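Local coordinates for protein cystalysin (Treponema denticola, PDB 1C7N) that belongs to the class I and II aminotransferase family of pyridoxal-5'-phosphate-dependent enzymes and binds that cofactor as a two-chain assembly, at residues V298-F310 and L372-L386. Sequence-based numbering, arbitrary orientation.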
# COMPACT_ATOMS: atom_id res chain seq x y z
N VAL A 298 -23.27 17.20 11.41
CA VAL A 298 -22.73 18.40 10.77
C VAL A 298 -22.93 18.38 9.25
O VAL A 298 -23.26 19.40 8.64
CB VAL A 298 -21.22 18.55 11.09
CG1 VAL A 298 -20.68 19.79 10.41
CG2 VAL A 298 -21.02 18.65 12.60
N ILE A 299 -22.73 17.21 8.65
CA ILE A 299 -22.90 17.06 7.20
C ILE A 299 -24.34 17.35 6.83
O ILE A 299 -24.61 18.08 5.87
CB ILE A 299 -22.53 15.63 6.75
CG1 ILE A 299 -21.05 15.37 7.03
CG2 ILE A 299 -22.83 15.45 5.27
CD1 ILE A 299 -20.63 13.93 6.88
N ASP A 300 -25.27 16.80 7.60
CA ASP A 300 -26.70 17.02 7.37
C ASP A 300 -26.99 18.52 7.50
O ASP A 300 -27.75 19.09 6.70
CB ASP A 300 -27.50 16.19 8.38
CG ASP A 300 -29.01 16.34 8.21
OD1 ASP A 300 -29.50 16.46 7.07
OD2 ASP A 300 -29.71 16.30 9.24
N LYS A 301 -26.39 19.16 8.49
CA LYS A 301 -26.59 20.61 8.67
C LYS A 301 -26.07 21.36 7.44
O LYS A 301 -26.73 22.26 6.93
CB LYS A 301 -25.86 21.11 9.93
CG LYS A 301 -26.54 20.75 11.25
CD LYS A 301 -27.89 21.46 11.39
CE LYS A 301 -28.49 21.29 12.79
NZ LYS A 301 -28.78 19.87 13.13
N ASN A 302 -24.89 20.96 6.97
CA ASN A 302 -24.28 21.61 5.81
C ASN A 302 -25.03 21.47 4.48
O ASN A 302 -25.10 22.43 3.71
CB ASN A 302 -22.83 21.14 5.66
CG ASN A 302 -21.93 21.69 6.75
OD1 ASN A 302 -22.32 22.59 7.50
ND2 ASN A 302 -20.72 21.17 6.84
N GLN A 303 -25.59 20.29 4.20
CA GLN A 303 -26.33 20.13 2.95
C GLN A 303 -27.56 21.04 2.98
O GLN A 303 -28.03 21.52 1.95
CB GLN A 303 -26.76 18.67 2.73
CG GLN A 303 -27.73 18.15 3.78
CD GLN A 303 -28.40 16.85 3.38
OE1 GLN A 303 -28.32 16.41 2.23
NE2 GLN A 303 -29.08 16.23 4.34
N ARG A 304 -28.10 21.27 4.18
CA ARG A 304 -29.27 22.13 4.31
C ARG A 304 -28.83 23.59 4.17
O ARG A 304 -29.56 24.42 3.62
CB ARG A 304 -29.98 21.86 5.64
CG ARG A 304 -30.63 20.47 5.67
CD ARG A 304 -31.10 20.04 7.06
NE ARG A 304 -31.64 18.67 7.05
CZ ARG A 304 -32.81 18.33 6.50
NH1 ARG A 304 -33.57 19.24 5.91
NH2 ARG A 304 -33.21 17.06 6.53
N ILE A 305 -27.63 23.91 4.63
CA ILE A 305 -27.11 25.27 4.51
C ILE A 305 -26.97 25.61 3.02
O ILE A 305 -27.34 26.70 2.58
CB ILE A 305 -25.73 25.42 5.20
CG1 ILE A 305 -25.90 25.31 6.72
CG2 ILE A 305 -25.08 26.77 4.83
CD1 ILE A 305 -24.59 25.43 7.49
N VAL A 306 -26.44 24.66 2.25
CA VAL A 306 -26.24 24.84 0.82
C VAL A 306 -27.59 24.99 0.11
O VAL A 306 -27.80 25.94 -0.64
CB VAL A 306 -25.47 23.63 0.21
CG1 VAL A 306 -25.30 23.81 -1.29
CG2 VAL A 306 -24.09 23.50 0.87
N LYS A 307 -28.49 24.05 0.36
CA LYS A 307 -29.82 24.08 -0.24
C LYS A 307 -30.48 25.43 0.03
O LYS A 307 -31.00 26.08 -0.88
CB LYS A 307 -30.67 22.94 0.33
CG LYS A 307 -32.13 22.92 -0.12
CD LYS A 307 -32.82 21.68 0.42
CE LYS A 307 -34.34 21.80 0.37
NZ LYS A 307 -34.85 22.06 -1.00
N ASP A 308 -30.46 25.85 1.29
CA ASP A 308 -31.06 27.12 1.68
C ASP A 308 -30.41 28.31 1.00
O ASP A 308 -31.10 29.25 0.58
CB ASP A 308 -31.00 27.29 3.20
CG ASP A 308 -31.54 28.63 3.65
OD1 ASP A 308 -30.73 29.56 3.86
OD2 ASP A 308 -32.77 28.75 3.78
N PHE A 309 -29.09 28.29 0.90
CA PHE A 309 -28.36 29.39 0.28
C PHE A 309 -28.87 29.71 -1.12
O PHE A 309 -29.09 30.87 -1.45
CB PHE A 309 -26.87 29.08 0.21
CG PHE A 309 -26.10 30.06 -0.60
CD1 PHE A 309 -25.80 31.32 -0.09
CD2 PHE A 309 -25.72 29.76 -1.91
CE1 PHE A 309 -25.12 32.26 -0.87
CE2 PHE A 309 -25.05 30.69 -2.69
CZ PHE A 309 -24.75 31.95 -2.17
N PHE A 310 -29.05 28.69 -1.94
CA PHE A 310 -29.52 28.93 -3.30
C PHE A 310 -31.00 29.30 -3.37
O PHE A 310 -31.40 30.10 -4.21
CB PHE A 310 -29.22 27.73 -4.20
CG PHE A 310 -27.75 27.47 -4.38
CD1 PHE A 310 -27.12 26.45 -3.68
CD2 PHE A 310 -26.99 28.27 -5.23
CE1 PHE A 310 -25.74 26.23 -3.84
CE2 PHE A 310 -25.62 28.06 -5.39
CZ PHE A 310 -25.00 27.03 -4.69
N LEU A 372 -19.10 18.43 1.62
CA LEU A 372 -19.74 18.96 2.82
C LEU A 372 -18.99 18.68 4.12
O LEU A 372 -19.39 19.19 5.18
CB LEU A 372 -21.16 18.42 2.96
CG LEU A 372 -22.14 18.72 1.81
CD1 LEU A 372 -23.48 18.09 2.13
CD2 LEU A 372 -22.28 20.22 1.60
N ALA A 373 -17.93 17.89 4.06
CA ALA A 373 -17.18 17.55 5.27
C ALA A 373 -16.23 18.65 5.72
O ALA A 373 -15.00 18.50 5.66
CB ALA A 373 -16.41 16.26 5.05
N ALA A 374 -16.80 19.75 6.19
CA ALA A 374 -16.04 20.89 6.68
C ALA A 374 -16.90 21.61 7.71
O ALA A 374 -18.10 21.34 7.82
CB ALA A 374 -15.71 21.83 5.52
N PRO A 375 -16.30 22.53 8.49
CA PRO A 375 -17.10 23.24 9.49
C PRO A 375 -18.17 24.07 8.78
O PRO A 375 -17.93 24.61 7.69
CB PRO A 375 -16.07 24.12 10.19
CG PRO A 375 -14.82 23.28 10.12
CD PRO A 375 -14.86 22.80 8.68
N SER A 376 -19.34 24.17 9.39
CA SER A 376 -20.44 24.93 8.81
C SER A 376 -19.99 26.36 8.47
O SER A 376 -20.33 26.89 7.41
CB SER A 376 -21.62 24.94 9.79
OG SER A 376 -22.10 23.62 10.02
N SER A 377 -19.23 26.97 9.37
CA SER A 377 -18.74 28.33 9.14
C SER A 377 -17.92 28.40 7.87
O SER A 377 -17.95 29.40 7.15
CB SER A 377 -17.88 28.80 10.32
OG SER A 377 -16.73 27.98 10.46
N VAL A 378 -17.17 27.33 7.59
CA VAL A 378 -16.33 27.28 6.40
C VAL A 378 -17.20 27.20 5.15
O VAL A 378 -16.90 27.83 4.14
CB VAL A 378 -15.36 26.08 6.43
CG1 VAL A 378 -14.68 25.92 5.09
CG2 VAL A 378 -14.31 26.29 7.52
N ILE A 379 -18.27 26.41 5.23
CA ILE A 379 -19.19 26.27 4.11
C ILE A 379 -19.84 27.63 3.83
O ILE A 379 -20.01 28.03 2.68
CB ILE A 379 -20.30 25.23 4.41
CG1 ILE A 379 -19.69 23.84 4.67
CG2 ILE A 379 -21.29 25.15 3.24
CD1 ILE A 379 -18.94 23.26 3.48
N GLN A 380 -20.18 28.35 4.90
CA GLN A 380 -20.81 29.67 4.80
C GLN A 380 -19.87 30.69 4.16
O GLN A 380 -20.29 31.50 3.33
CB GLN A 380 -21.24 30.15 6.18
CG GLN A 380 -22.34 29.31 6.81
CD GLN A 380 -23.72 29.73 6.34
OE1 GLN A 380 -23.93 30.01 5.16
NE2 GLN A 380 -24.67 29.76 7.27
N GLU A 381 -18.60 30.66 4.56
CA GLU A 381 -17.60 31.57 4.00
C GLU A 381 -17.52 31.37 2.49
O GLU A 381 -17.49 32.34 1.72
CB GLU A 381 -16.22 31.29 4.59
CG GLU A 381 -15.99 31.83 5.99
CD GLU A 381 -14.70 31.30 6.60
OE1 GLU A 381 -13.71 31.15 5.85
OE2 GLU A 381 -14.67 31.03 7.82
N SER A 382 -17.48 30.11 2.09
CA SER A 382 -17.37 29.75 0.68
C SER A 382 -18.59 30.19 -0.12
O SER A 382 -18.45 30.74 -1.21
CB SER A 382 -17.19 28.24 0.55
OG SER A 382 -16.07 27.79 1.29
N LEU A 383 -19.78 29.96 0.42
CA LEU A 383 -21.01 30.34 -0.26
C LEU A 383 -21.11 31.84 -0.43
O LEU A 383 -21.63 32.32 -1.43
CB LEU A 383 -22.23 29.81 0.50
CG LEU A 383 -22.33 28.28 0.58
CD1 LEU A 383 -23.45 27.88 1.52
CD2 LEU A 383 -22.56 27.71 -0.82
N GLU A 384 -20.61 32.59 0.55
CA GLU A 384 -20.66 34.05 0.45
C GLU A 384 -19.70 34.55 -0.63
O GLU A 384 -19.98 35.55 -1.29
CB GLU A 384 -20.34 34.70 1.80
CG GLU A 384 -20.43 36.23 1.81
CD GLU A 384 -21.67 36.77 1.11
OE1 GLU A 384 -22.75 36.14 1.20
OE2 GLU A 384 -21.58 37.83 0.46
N ARG A 385 -18.57 33.87 -0.82
CA ARG A 385 -17.63 34.26 -1.88
C ARG A 385 -18.33 34.02 -3.21
O ARG A 385 -18.24 34.83 -4.14
CB ARG A 385 -16.37 33.41 -1.85
CG ARG A 385 -15.26 33.93 -0.99
CD ARG A 385 -13.92 33.48 -1.54
NE ARG A 385 -13.80 32.02 -1.61
CZ ARG A 385 -13.78 31.22 -0.54
NH1 ARG A 385 -13.87 31.74 0.68
NH2 ARG A 385 -13.66 29.91 -0.70
N LEU A 386 -19.01 32.89 -3.30
CA LEU A 386 -19.75 32.49 -4.49
C LEU A 386 -20.86 33.51 -4.73
O LEU A 386 -21.10 33.93 -5.86
CB LEU A 386 -20.37 31.11 -4.26
CG LEU A 386 -20.69 30.18 -5.44
CD1 LEU A 386 -21.95 29.40 -5.10
CD2 LEU A 386 -20.87 30.96 -6.72
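L383 CB covers one face of the F309 ring, almost straight over the centre and 3.9 Å from the centroid: a CH-pi contact. At the edge of F309, in plane, comes CE2 of F310, and F310 in turn takes CD2 of F309 over its own face and CG1 of V306 at its edge. L386 reaches both rings with CD1, 3.9 Å from CZ of F310. The amide of N302 is the third flat group. In its plane, ND2 donates to O of L372 (2.9 Å, 163° at the hydrogen) and, less straight, to O of A374 (2.8 Å, 135°), while OG of S376 comes to OD1 at 2.7 Å, tilted somewhat out of the plane. Three bonds thus fix the amide's rotation and tie the loop before helix 376-393, with that helix's first turn, to helix 289-313. L372 sets CD1 against CB of Q303 at 3.4 Å and CD2 against CG2 of V306. Further along, I305 packs CG2 on CD1 of L383 and the amide of Q380. The two helices run nearly parallel, 19° apart, with axes 10.0 Å apart at their closest. I299's side chain is about 13 Å from pyridoxal-5'-phosphate, outside the cofactor pocket. V306, F310 and L372 rest on strand 327-331, and L372 directly follows strand 367-371 of the same antiparallel sheet, in what is probably the C-terminal small domain, as in fold type I PLP enzymes.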